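Local coordinates for protein ATP phosphoribosyltransferase regulatory subunit (Bacillus halodurans, PDB 3OD1) that is probably required, together with the HisG subunit, for the first step of histidine biosynthesis and may let histidine feed back on ATP phosphoribosyltransferase activity, at residues Lys25-Ile30 with Val318-Leu323; Gln33-Ile38 with Ala107-Val112; Ala87-Leu92 with Gly130-Gly135; Ala152-Arg155 with Glu160-Val163. All coordinates share one frame; numbering follows the deposited sequence.

All four contacts belong to the class II, histidyl-tRNA synthetase-like core, built on one mixed sheet that each of them reaches. Helix 21-40 serves interactions 1 and 2, whose centres lie about 10 Å apart and which meet through M34. Interaction 1 joins an early helix to a strand-helix pair nearly 290 residues later and spans the others; interactions 2 and 3 interlock, their segments alternating along the chain on neighbouring strands 104-113 and 125-134, and interaction 4 comes after both. Salt bridges from R155 to E36 and E37 tie interaction 4 to interaction 2. Interactions 3 and 4, centres about 23 Å apart, do not touch. Interactions 1 and 3 also reach the second subunit.

Interaction 1 of 4, residues Lys25-Ile30 with Val318-Leu323; sequences KTKKNI and VRIDLL
K27 and I320 make the closest approach between helix 21-40 and the start of helix 320-327: K27 CG lies 3.5 Å from I320 CG2, the two side chains crossing at about a right angle. In I320 the CG2 methyl stands anti to the backbone N while CG1 lies beside it (chi1 -61°), which turns the methyl toward the lysine. One helical turn on in both segments, I30 CG2 meets L323 CD2 at 3.7 Å, branch methyl against branch methyl. These four side chains are buried, and the packed part of the contact is made of carbon alone. The lysine chain only passes through it by its CG: bends at chi2 and chi3 carry NZ off to salt bridges with E127 of the same chain and E47 of the second subunit, so the buried charge has acidic partners on both. K25, K28 and N29 of helix 21-40 are exposed and form the solvent side. At the start of helix 320-327 a polar pair lies apart from the contact. R319, at the N-cap position, grips D321 side-on, NE to OD2 at 2.9 Å and NH1 to OD1 at 2.9 Å; OD2 is met at its syn lone pair and lies nearly in the guanidinium plane of R319, while NH1 approaches OD1 23° out of the carboxylate plane. V324 and L327 extend the apolar seam along helix 320-327, M34 extends it along helix 21-40, and I320 also packs on E127 and L129 of strand 125-134, the neighbour of strand 313-319 in the mixed sheet.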
loop_
_atom_site.group_PDB
_atom_site.type_symbol
_atom_site.label_atom_id
_atom_site.label_comp_id
_atom_site.label_asym_id
_atom_site.label_seq_id
_atom_site.Cartn_x
_atom_site.Cartn_y
_atom_site.Cartn_z
ATOM N N LYS B 25 -4.025 8.902 8.950
ATOM C CA LYS B 25 -5.224 9.572 8.447
ATOM C C LYS B 25 -4.859 10.807 7.632
ATOM O O LYS B 25 -5.458 11.066 6.593
ATOM C CB LYS B 25 -6.153 10.012 9.582
ATOM C CG LYS B 25 -6.756 8.886 10.419
ATOM C CD LYS B 25 -7.881 9.408 11.327
ATOM C CE LYS B 25 -8.280 8.392 12.413
ATOM N NZ LYS B 25 -7.378 8.431 13.616
ATOM N N THR B 26 -3.908 11.585 8.140
ATOM C CA THR B 26 -3.455 12.798 7.458
ATOM C C THR B 26 -2.863 12.485 6.089
ATOM O O THR B 26 -3.201 13.128 5.102
ATOM C CB THR B 26 -2.408 13.543 8.296
ATOM O OG1 THR B 26 -2.989 13.874 9.556
ATOM C CG2 THR B 26 -1.957 14.839 7.594
ATOM N N LYS B 27 -1.982 11.493 6.046
ATOM C CA LYS B 27 -1.321 11.105 4.814
ATOM C C LYS B 27 -2.345 10.554 3.837
ATOM O O LYS B 27 -2.308 10.864 2.640
ATOM C CB LYS B 27 -0.228 10.081 5.102
ATOM C CG LYS B 27 0.270 9.339 3.895
ATOM C CD LYS B 27 0.242 7.837 4.142
ATOM C CE LYS B 27 -0.715 7.145 3.179
ATOM N NZ LYS B 27 -0.617 5.652 3.270
ATOM N N LYS B 28 -3.284 9.758 4.347
ATOM C CA LYS B 28 -4.302 9.179 3.484
ATOM C C LYS B 28 -5.150 10.253 2.817
ATOM O O LYS B 28 -5.367 10.199 1.601
ATOM C CB LYS B 28 -5.199 8.204 4.229
ATOM C CG LYS B 28 -6.301 7.612 3.355
ATOM C CD LYS B 28 -7.180 6.680 4.170
ATOM C CE LYS B 28 -8.591 6.601 3.611
ATOM N NZ LYS B 28 -8.578 6.119 2.211
ATOM N N ASN B 29 -5.633 11.220 3.597
ATOM C CA ASN B 29 -6.432 12.294 3.011
ATOM C C ASN B 29 -5.661 13.000 1.897
ATOM O O ASN B 29 -6.200 13.242 0.809
ATOM C CB ASN B 29 -6.852 13.326 4.055
ATOM C CG ASN B 29 -7.481 14.567 3.422
ATOM O OD1 ASN B 29 -8.493 14.473 2.726
ATOM N ND2 ASN B 29 -6.872 15.730 3.647
ATOM N N ILE B 30 -4.404 13.339 2.174
ATOM C CA ILE B 30 -3.548 13.987 1.172
ATOM C C ILE B 30 -3.435 13.149 -0.109
ATOM O O ILE B 30 -3.687 13.647 -1.204
ATOM C CB ILE B 30 -2.156 14.344 1.763
ATOM C CG1 ILE B 30 -2.308 15.492 2.760
ATOM C CG2 ILE B 30 -1.154 14.702 0.658
ATOM C CD1 ILE B 30 -1.072 15.772 3.589
ATOM N N VAL B 318 6.099 12.143 -6.381
ATOM C CA VAL B 318 5.943 12.969 -5.191
ATOM C C VAL B 318 6.316 12.160 -3.955
ATOM O O VAL B 318 5.807 11.059 -3.776
ATOM C CB VAL B 318 4.489 13.434 -5.034
ATOM C CG1 VAL B 318 4.339 14.303 -3.767
ATOM C CG2 VAL B 318 4.037 14.200 -6.288
ATOM N N ARG B 319 7.202 12.701 -3.122
ATOM C CA ARG B 319 7.548 12.096 -1.825
ATOM C C ARG B 319 6.498 12.448 -0.793
ATOM O O ARG B 319 6.437 13.587 -0.340
ATOM C CB ARG B 319 8.903 12.609 -1.331
ATOM C CG ARG B 319 10.103 11.887 -1.910
ATOM C CD ARG B 319 10.255 10.523 -1.272
ATOM N NE ARG B 319 10.330 10.571 0.192
ATOM C CZ ARG B 319 11.465 10.584 0.896
ATOM N NH1 ARG B 319 11.423 10.623 2.220
ATOM N NH2 ARG B 319 12.644 10.563 0.284
ATOM N N ILE B 320 5.670 11.471 -0.430
ATOM C CA ILE B 320 4.491 11.720 0.390
ATOM C C ILE B 320 4.853 12.217 1.786
ATOM O O ILE B 320 4.236 13.143 2.310
ATOM C CB ILE B 320 3.612 10.456 0.510
ATOM C CG1 ILE B 320 3.121 10.013 -0.872
ATOM C CG2 ILE B 320 2.435 10.698 1.443
ATOM C CD1 ILE B 320 2.255 11.025 -1.538
ATOM N N ASP B 321 5.849 11.596 2.400
ATOM C CA ASP B 321 6.214 11.993 3.751
ATOM C C ASP B 321 6.725 13.431 3.791
ATOM O O ASP B 321 6.427 14.174 4.719
ATOM C CB ASP B 321 7.183 10.984 4.400
ATOM C CG ASP B 321 8.356 10.605 3.497
ATOM O OD1 ASP B 321 9.267 9.908 4.003
ATOM O OD2 ASP B 321 8.377 10.989 2.301
ATOM N N LEU B 322 7.464 13.835 2.761
ATOM C CA LEU B 322 7.948 15.201 2.679
ATOM C C LEU B 322 6.784 16.156 2.459
ATOM O O LEU B 322 6.779 17.273 2.967
ATOM C CB LEU B 322 8.973 15.338 1.545
ATOM C CG LEU B 322 10.302 14.590 1.731
ATOM C CD1 LEU B 322 11.243 14.749 0.520
ATOM C CD2 LEU B 322 11.008 15.037 3.009
ATOM N N LEU B 323 5.795 15.717 1.687
ATOM C CA LEU B 323 4.637 16.561 1.419
ATOM C C LEU B 323 3.797 16.760 2.691
ATOM O O LEU B 323 3.365 17.872 2.995
ATOM C CB LEU B 323 3.782 15.977 0.284
ATOM C CG LEU B 323 2.475 16.706 -0.034
ATOM C CD1 LEU B 323 2.734 18.200 -0.322
ATOM C CD2 LEU B 323 1.739 16.024 -1.205
#

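Interaction 2 of 4, residues Gln33-Ile38 with Ala107-Val112; sequences QMTEEI and AYQSNV
I38 and A107 supply the apolar half of the contact, with I38 CG2 resting 3.7 Å from A107 CB. This branch methyl faces the alanine; L129 and Y43 also pack on the isoleucine. One turn earlier, T35 CG2 sits 3.4 Å from Q109 OE1, a methyl against an amide oxygen, the two side chains crossing at about a right angle. Q109 reaches it as an extended chain that leaves the strand toward the helix. Helix 21-40 here lies across the mixed sheet of the class II synthetase-like core, over strand 104-113 and its antiparallel neighbour 125-134; Y108, whose side chain starts off the other way, points from the opposite side of the strand. The polar ends of T35 and Q109 bond outside the two segments. T35 OG1, placed between backbone N and carbonyl carbon (chi1 52°), is turned back to its own helix and bonds the carbonyl of C31, with that of D32 as a second acceptor, leaving the methyl to meet the strand. Q109 NE2 bonds E127 OE2 on the adjoining strand, which fixes the turn of the amide whose oxygen touches T35.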
loop_
_atom_site.group_PDB
_atom_site.type_symbol
_atom_site.label_atom_id
_atom_site.label_comp_id
_atom_site.label_asym_id
_atom_site.label_seq_id
_atom_site.Cartn_x
_atom_site.Cartn_y
_atom_site.Cartn_z
ATOM N N GLN B 33 -6.688 12.927 -2.184
ATOM C CA GLN B 33 -6.920 14.138 -2.968
ATOM C C GLN B 33 -6.085 14.134 -4.250
ATOM O O GLN B 33 -6.584 14.460 -5.332
ATOM C CB GLN B 33 -6.636 15.381 -2.128
ATOM C CG GLN B 33 -7.651 15.558 -0.991
ATOM C CD GLN B 33 -9.061 15.764 -1.522
ATOM O OE1 GLN B 33 -9.258 16.457 -2.521
ATOM N NE2 GLN B 33 -10.045 15.162 -0.863
HETATM N N MSE B 34 -4.817 13.752 -4.141
HETATM C CA MSE B 34 -3.970 13.706 -5.323
HETATM C C MSE B 34 -4.403 12.645 -6.321
HETATM O O MSE B 34 -4.420 12.900 -7.529
HETATM C CB MSE B 34 -2.490 13.544 -4.954
HETATM C CG MSE B 34 -1.959 14.703 -4.113
HETATM SE SE MSE B 34 -0.044 14.644 -3.906
HETATM C CE MSE B 34 0.459 14.930 -5.777
ATOM N N THR B 35 -4.740 11.458 -5.828
ATOM C CA THR B 35 -5.130 10.361 -6.704
ATOM C C THR B 35 -6.461 10.655 -7.400
ATOM O O THR B 35 -6.677 10.242 -8.537
ATOM C CB THR B 35 -5.185 9.008 -5.954
ATOM O OG1 THR B 35 -5.997 9.137 -4.787
ATOM C CG2 THR B 35 -3.786 8.577 -5.531
ATOM N N GLU B 36 -7.335 11.394 -6.726
ATOM C CA GLU B 36 -8.586 11.829 -7.342
ATOM C C GLU B 36 -8.345 12.772 -8.523
ATOM O O GLU B 36 -9.002 12.652 -9.549
ATOM C CB GLU B 36 -9.480 12.528 -6.326
ATOM C CG GLU B 36 -10.712 11.724 -5.958
ATOM C CD GLU B 36 -11.484 12.333 -4.803
ATOM O OE1 GLU B 36 -11.994 13.468 -4.952
ATOM O OE2 GLU B 36 -11.578 11.669 -3.744
ATOM N N GLU B 37 -7.445 13.738 -8.356
ATOM C CA GLU B 37 -7.101 14.652 -9.456
ATOM C C GLU B 37 -6.470 13.868 -10.605
ATOM O O GLU B 37 -6.850 14.013 -11.769
ATOM C CB GLU B 37 -6.127 15.743 -8.996
ATOM C CG GLU B 37 -5.833 16.809 -10.059
ATOM C CD GLU B 37 -7.052 17.668 -10.363
ATOM O OE1 GLU B 37 -7.967 17.681 -9.527
ATOM O OE2 GLU B 37 -7.102 18.331 -11.427
ATOM N N ILE B 38 -5.512 13.018 -10.263
ATOM C CA ILE B 38 -4.847 12.186 -11.259
ATOM C C ILE B 38 -5.845 11.377 -12.093
ATOM O O ILE B 38 -5.696 11.242 -13.318
ATOM C CB ILE B 38 -3.797 11.292 -10.584
ATOM C CG1 ILE B 38 -2.616 12.157 -10.095
ATOM C CG2 ILE B 38 -3.337 10.178 -11.523
ATOM C CD1 ILE B 38 -1.694 11.428 -9.116
ATOM N N ALA B 107 -0.438 5.465 -13.331
ATOM C CA ALA B 107 -0.221 6.137 -12.052
ATOM C C ALA B 107 0.038 5.111 -10.966
ATOM O O ALA B 107 -0.248 3.921 -11.141
ATOM C CB ALA B 107 -1.444 7.005 -11.649
ATOM N N TYR B 108 0.589 5.560 -9.843
ATOM C CA TYR B 108 0.872 4.641 -8.747
ATOM C C TYR B 108 0.856 5.380 -7.421
ATOM O O TYR B 108 0.998 6.595 -7.378
ATOM C CB TYR B 108 2.242 3.988 -8.944
ATOM C CG TYR B 108 3.360 5.008 -9.016
ATOM C CD1 TYR B 108 3.718 5.586 -10.226
ATOM C CD2 TYR B 108 4.032 5.421 -7.867
ATOM C CE1 TYR B 108 4.746 6.538 -10.304
ATOM C CE2 TYR B 108 5.054 6.375 -7.927
ATOM C CZ TYR B 108 5.411 6.926 -9.149
ATOM O OH TYR B 108 6.417 7.879 -9.209
ATOM N N GLN B 109 0.662 4.626 -6.345
ATOM C CA GLN B 109 0.899 5.116 -5.003
ATOM C C GLN B 109 1.516 3.918 -4.285
ATOM O O GLN B 109 0.838 2.924 -4.010
ATOM C CB GLN B 109 -0.415 5.548 -4.346
ATOM C CG GLN B 109 -0.258 6.058 -2.937
ATOM C CD GLN B 109 -1.595 6.427 -2.291
ATOM O OE1 GLN B 109 -2.560 6.756 -2.984
ATOM N NE2 GLN B 109 -1.643 6.390 -0.955
ATOM N N SER B 110 2.814 3.990 -4.024
ATOM C CA SER B 110 3.550 2.804 -3.617
ATOM C C SER B 110 4.711 3.125 -2.703
ATOM O O SER B 110 5.343 4.181 -2.819
ATOM C CB SER B 110 4.117 2.087 -4.851
ATOM O OG SER B 110 3.107 1.786 -5.793
ATOM N N ASN B 111 5.026 2.181 -1.825
ATOM C CA ASN B 111 6.277 2.255 -1.082
ATOM C C ASN B 111 7.443 1.854 -1.968
ATOM O O ASN B 111 7.394 0.836 -2.668
ATOM C CB ASN B 111 6.237 1.342 0.134
ATOM C CG ASN B 111 5.254 1.812 1.185
ATOM O OD1 ASN B 111 4.799 2.951 1.166
ATOM N ND2 ASN B 111 4.928 0.931 2.112
ATOM N N VAL B 112 8.497 2.658 -1.930
ATOM C CA VAL B 112 9.755 2.303 -2.574
ATOM C C VAL B 112 10.846 2.251 -1.513
ATOM O O VAL B 112 10.633 2.665 -0.364
ATOM C CB VAL B 112 10.120 3.306 -3.705
ATOM C CG1 VAL B 112 9.073 3.231 -4.813
ATOM C CG2 VAL B 112 10.182 4.711 -3.155
#

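Interaction 3 of 4, residues Ala87-Leu92 with Gly130-Gly135; sequences APIARL and GVELIG
I89 projects from helix 86-94 between two side chains of strand 125-134, E132 and I134, which stand two residues apart and so rise from the same side of the strand. Its two methyls divide the work. CD1 lies against E132 CG at 3.7 Å, and CG2 bridges the pair, 4.0 Å from that same E132 CG and 4.0 Å from I134 CD1. Both crossings are oblique. The isoleucine has CG1 anti to the carbonyl carbon and an extended end (chi2 171°), which carries CD1 forward to the glutamate, whereas I134 answers only with the tip of its longer branch. The helix packs on one face of the mixed sheet of the class II core; V131 and L133, alternating with the contacting residues, turn to the other face, where helix 139-155 packs on them. On the near face L106 and Y108 of the adjacent strand 104-113 also press on I89. E132 offers CG to the contact, and the fold at chi2 (-65°) leads its carboxylate aside to hydrogen bonds: OE1 with Y300 OH and OE2 with T86 OG1, so this buried acid has a hydroxyl partner at each oxygen. R91, two residues on from I89, pairs instead with E52 and with D18 of the second subunit.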
loop_
_atom_site.group_PDB
_atom_site.type_symbol
_atom_site.label_atom_id
_atom_site.label_comp_id
_atom_site.label_asym_id
_atom_site.label_seq_id
_atom_site.Cartn_x
_atom_site.Cartn_y
_atom_site.Cartn_z
ATOM N N ALA B 87 10.770 2.314 -13.567
ATOM C CA ALA B 87 11.330 1.141 -14.237
ATOM C C ALA B 87 10.370 -0.070 -14.193
ATOM O O ALA B 87 10.191 -0.778 -15.200
ATOM C CB ALA B 87 12.722 0.805 -13.688
ATOM N N PRO B 88 9.723 -0.309 -13.034
ATOM C CA PRO B 88 8.703 -1.365 -13.046
ATOM C C PRO B 88 7.575 -1.051 -14.026
ATOM O O PRO B 88 7.104 -1.958 -14.703
ATOM C CB PRO B 88 8.207 -1.398 -11.591
ATOM C CG PRO B 88 9.438 -0.987 -10.799
ATOM C CD PRO B 88 10.090 0.089 -11.660
ATOM N N ILE B 89 7.166 0.209 -14.135
ATOM C CA ILE B 89 6.103 0.527 -15.083
ATOM C C ILE B 89 6.589 0.322 -16.530
ATOM O O ILE B 89 5.838 -0.139 -17.380
ATOM C CB ILE B 89 5.521 1.932 -14.849
ATOM C CG1 ILE B 89 4.605 1.901 -13.616
ATOM C CG2 ILE B 89 4.759 2.411 -16.083
ATOM C CD1 ILE B 89 4.140 3.253 -13.161
ATOM N N ALA B 90 7.854 0.629 -16.792
ATOM C CA ALA B 90 8.408 0.390 -18.124
ATOM C C ALA B 90 8.354 -1.104 -18.461
ATOM O O ALA B 90 7.978 -1.486 -19.576
ATOM C CB ALA B 90 9.834 0.919 -18.223
ATOM N N ARG B 91 8.721 -1.944 -17.495
ATOM C CA ARG B 91 8.630 -3.394 -17.680
ATOM C C ARG B 91 7.197 -3.811 -17.990
ATOM O O ARG B 91 6.944 -4.608 -18.892
ATOM C CB ARG B 91 9.139 -4.166 -16.449
ATOM C CG ARG B 91 9.042 -5.712 -16.615
ATOM C CD ARG B 91 9.491 -6.494 -15.365
ATOM N NE ARG B 91 8.840 -6.016 -14.141
ATOM C CZ ARG B 91 7.527 -6.015 -13.927
ATOM N NH1 ARG B 91 6.693 -6.481 -14.849
ATOM N NH2 ARG B 91 7.041 -5.534 -12.784
ATOM N N LEU B 92 6.261 -3.264 -17.228
ATOM C CA LEU B 92 4.854 -3.615 -17.362
ATOM C C LEU B 92 4.385 -3.256 -18.760
ATOM O O LEU B 92 3.755 -4.066 -19.447
ATOM C CB LEU B 92 4.054 -2.842 -16.313
ATOM C CG LEU B 92 2.751 -3.395 -15.751
ATOM C CD1 LEU B 92 2.166 -2.393 -14.784
ATOM C CD2 LEU B 92 1.781 -3.666 -16.874
ATOM N N GLY B 130 2.793 9.130 -8.097
ATOM C CA GLY B 130 3.125 9.819 -9.329
ATOM C C GLY B 130 2.475 9.198 -10.544
ATOM O O GLY B 130 1.589 8.342 -10.415
ATOM N N VAL B 131 2.932 9.633 -11.719
ATOM C CA VAL B 131 2.382 9.213 -13.010
ATOM C C VAL B 131 3.496 9.038 -14.023
ATOM O O VAL B 131 4.576 9.642 -13.894
ATOM C CB VAL B 131 1.419 10.280 -13.595
ATOM C CG1 VAL B 131 0.312 10.625 -12.604
ATOM C CG2 VAL B 131 2.189 11.554 -13.986
ATOM N N GLU B 132 3.228 8.212 -15.036
ATOM C CA GLU B 132 4.087 8.099 -16.212
ATOM C C GLU B 132 3.188 8.320 -17.422
ATOM O O GLU B 132 2.088 7.761 -17.496
ATOM C CB GLU B 132 4.713 6.699 -16.308
ATOM C CG GLU B 132 5.342 6.206 -15.016
ATOM C CD GLU B 132 6.532 7.045 -14.583
ATOM O OE1 GLU B 132 7.046 7.843 -15.399
ATOM O OE2 GLU B 132 6.955 6.903 -13.417
ATOM N N LEU B 133 3.644 9.146 -18.351
ATOM C CA LEU B 133 2.942 9.369 -19.601
ATOM C C LEU B 133 3.899 8.933 -20.704
ATOM O O LEU B 133 4.917 9.573 -20.953
ATOM C CB LEU B 133 2.536 10.836 -19.747
ATOM C CG LEU B 133 2.243 11.380 -21.156
ATOM C CD1 LEU B 133 1.221 10.532 -21.891
ATOM C CD2 LEU B 133 1.768 12.825 -21.074
ATOM N N ILE B 134 3.591 7.807 -21.332
ATOM C CA ILE B 134 4.574 7.122 -22.160
ATOM C C ILE B 134 4.154 7.095 -23.617
ATOM O O ILE B 134 3.030 6.733 -23.937
ATOM C CB ILE B 134 4.786 5.677 -21.692
ATOM C CG1 ILE B 134 5.268 5.655 -20.238
ATOM C CG2 ILE B 134 5.800 4.968 -22.598
ATOM C CD1 ILE B 134 4.984 4.337 -19.549
ATOM N N GLY B 135 5.062 7.497 -24.496
ATOM C CA GLY B 135 4.800 7.438 -25.925
ATOM C C GLY B 135 4.255 8.716 -26.536
ATOM O O GLY B 135 3.759 8.695 -27.656
#

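Interaction 4 of 4, residues Ala152-Arg155 with Glu160-Val163; sequences ALKR and EFKV
F161 brings the outer atoms of its ring, CE1, CE2 and CZ, to the last turn of helix 139-155, against L153 and K154. L153 meets it at two points: CB is 3.8 Å from F161 CZ, and CD1 is 3.8 Å from F161 CE1, the leucine approaching the ring obliquely. K154 comes in at the ring edge, near its plane, with CG 4.0 Å from F161 CE2, its chain at about a right angle to the phenylalanine. Here the lysine contributes only methylene carbon, since bends at chi2 and chi3 lead its exposed end away. The ring reaches the helix with CG between the backbone N and the carbonyl carbon (chi1 60°), the backbone still in loop before strand 162-167. Four residues separate the two segments, and this contact closes the tight helix-to-strand connection. Losing the ring to an alanine here would probably open a gap beside L153 and deprive K154 CG of the edge it packs on. In the next shell, Y264 stacks on the F161 ring and also touches K154, while I150, nearly one turn back, packs on the phenylalanine from the same helix. Behind L153, M34 of helix 21-40 covers the leucine, and R155 bonds Q33, E36 and E37 of that helix. Helix 139-155 thereby packs on helix 21-40 and on the entry to strand 162-167, which pairs in the mixed sheet with strands 265-268 and 281-286.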
loop_
_atom_site.group_PDB
_atom_site.type_symbol
_atom_site.label_atom_id
_atom_site.label_comp_id
_atom_site.label_asym_id
_atom_site.label_seq_id
_atom_site.Cartn_x
_atom_site.Cartn_y
_atom_site.Cartn_z
ATOM N N ALA B 152 -2.585 18.650 -8.666
ATOM C CA ALA B 152 -2.679 17.650 -7.597
ATOM C C ALA B 152 -2.139 18.215 -6.275
ATOM O O ALA B 152 -2.734 18.021 -5.221
ATOM C CB ALA B 152 -1.927 16.378 -7.988
ATOM N N LEU B 153 -1.004 18.909 -6.337
ATOM C CA LEU B 153 -0.439 19.549 -5.158
ATOM C C LEU B 153 -1.432 20.532 -4.545
ATOM O O LEU B 153 -1.631 20.537 -3.337
ATOM C CB LEU B 153 0.871 20.252 -5.501
ATOM C CG LEU B 153 2.011 19.271 -5.764
ATOM C CD1 LEU B 153 3.270 20.002 -6.174
ATOM C CD2 LEU B 153 2.251 18.424 -4.515
ATOM N N LYS B 154 -2.058 21.344 -5.393
ATOM C CA LYS B 154 -3.107 22.270 -4.971
ATOM C C LYS B 154 -4.281 21.572 -4.302
ATOM O O LYS B 154 -4.768 22.018 -3.264
ATOM C CB LYS B 154 -3.625 23.078 -6.165
ATOM C CG LYS B 154 -2.689 24.179 -6.611
ATOM C CD LYS B 154 -3.454 25.420 -7.036
ATOM C CE LYS B 154 -3.873 25.356 -8.490
ATOM N NZ LYS B 154 -4.371 26.688 -8.956
ATOM N N ARG B 155 -4.752 20.487 -4.903
ATOM C CA ARG B 155 -5.908 19.791 -4.362
ATOM C C ARG B 155 -5.576 19.155 -3.002
ATOM O O ARG B 155 -6.464 18.921 -2.181
ATOM C CB ARG B 155 -6.404 18.731 -5.346
ATOM C CG ARG B 155 -7.881 18.390 -5.211
ATOM C CD ARG B 155 -8.135 16.991 -5.751
ATOM N NE ARG B 155 -9.505 16.532 -5.567
ATOM C CZ ARG B 155 -10.407 16.472 -6.542
ATOM N NH1 ARG B 155 -10.081 16.844 -7.778
ATOM N NH2 ARG B 155 -11.636 16.037 -6.282
ATOM N N GLU B 160 1.380 28.428 -2.583
ATOM C CA GLU B 160 2.553 29.296 -2.677
ATOM C C GLU B 160 3.840 28.569 -3.077
ATOM O O GLU B 160 4.934 29.106 -2.879
ATOM C CB GLU B 160 2.786 30.003 -1.337
ATOM C CG GLU B 160 1.529 30.526 -0.666
ATOM C CD GLU B 160 1.356 32.019 -0.836
ATOM O OE1 GLU B 160 1.793 32.556 -1.875
ATOM O OE2 GLU B 160 0.780 32.653 0.071
ATOM N N PHE B 161 3.714 27.359 -3.624
ATOM C CA PHE B 161 4.875 26.557 -3.995
ATOM C C PHE B 161 5.374 26.907 -5.388
ATOM O O PHE B 161 4.725 27.657 -6.119
ATOM C CB PHE B 161 4.548 25.066 -3.928
ATOM C CG PHE B 161 3.439 24.647 -4.836
ATOM C CD1 PHE B 161 3.713 24.103 -6.089
ATOM C CD2 PHE B 161 2.117 24.778 -4.436
ATOM C CE1 PHE B 161 2.684 23.693 -6.927
ATOM C CE2 PHE B 161 1.081 24.379 -5.270
ATOM C CZ PHE B 161 1.364 23.840 -6.519
ATOM N N LYS B 162 6.529 26.348 -5.749
ATOM C CA LYS B 162 7.166 26.635 -7.020
ATOM C C LYS B 162 7.689 25.355 -7.651
ATOM O O LYS B 162 8.211 24.482 -6.964
ATOM C CB LYS B 162 8.329 27.612 -6.832
ATOM C CG LYS B 162 8.065 29.037 -7.319
ATOM C CD LYS B 162 7.288 29.862 -6.298
ATOM C CE LYS B 162 7.759 31.318 -6.268
ATOM N NZ LYS B 162 9.196 31.473 -5.854
ATOM N N VAL B 163 7.541 25.260 -8.966
ATOM C CA VAL B 163 8.130 24.178 -9.738
ATOM C C VAL B 163 9.220 24.777 -10.615
ATOM O O VAL B 163 8.960 25.652 -11.443
ATOM C CB VAL B 163 7.077 23.487 -10.600
ATOM C CG1 VAL B 163 7.709 22.363 -11.443
ATOM C CG2 VAL B 163 5.972 22.951 -9.703
#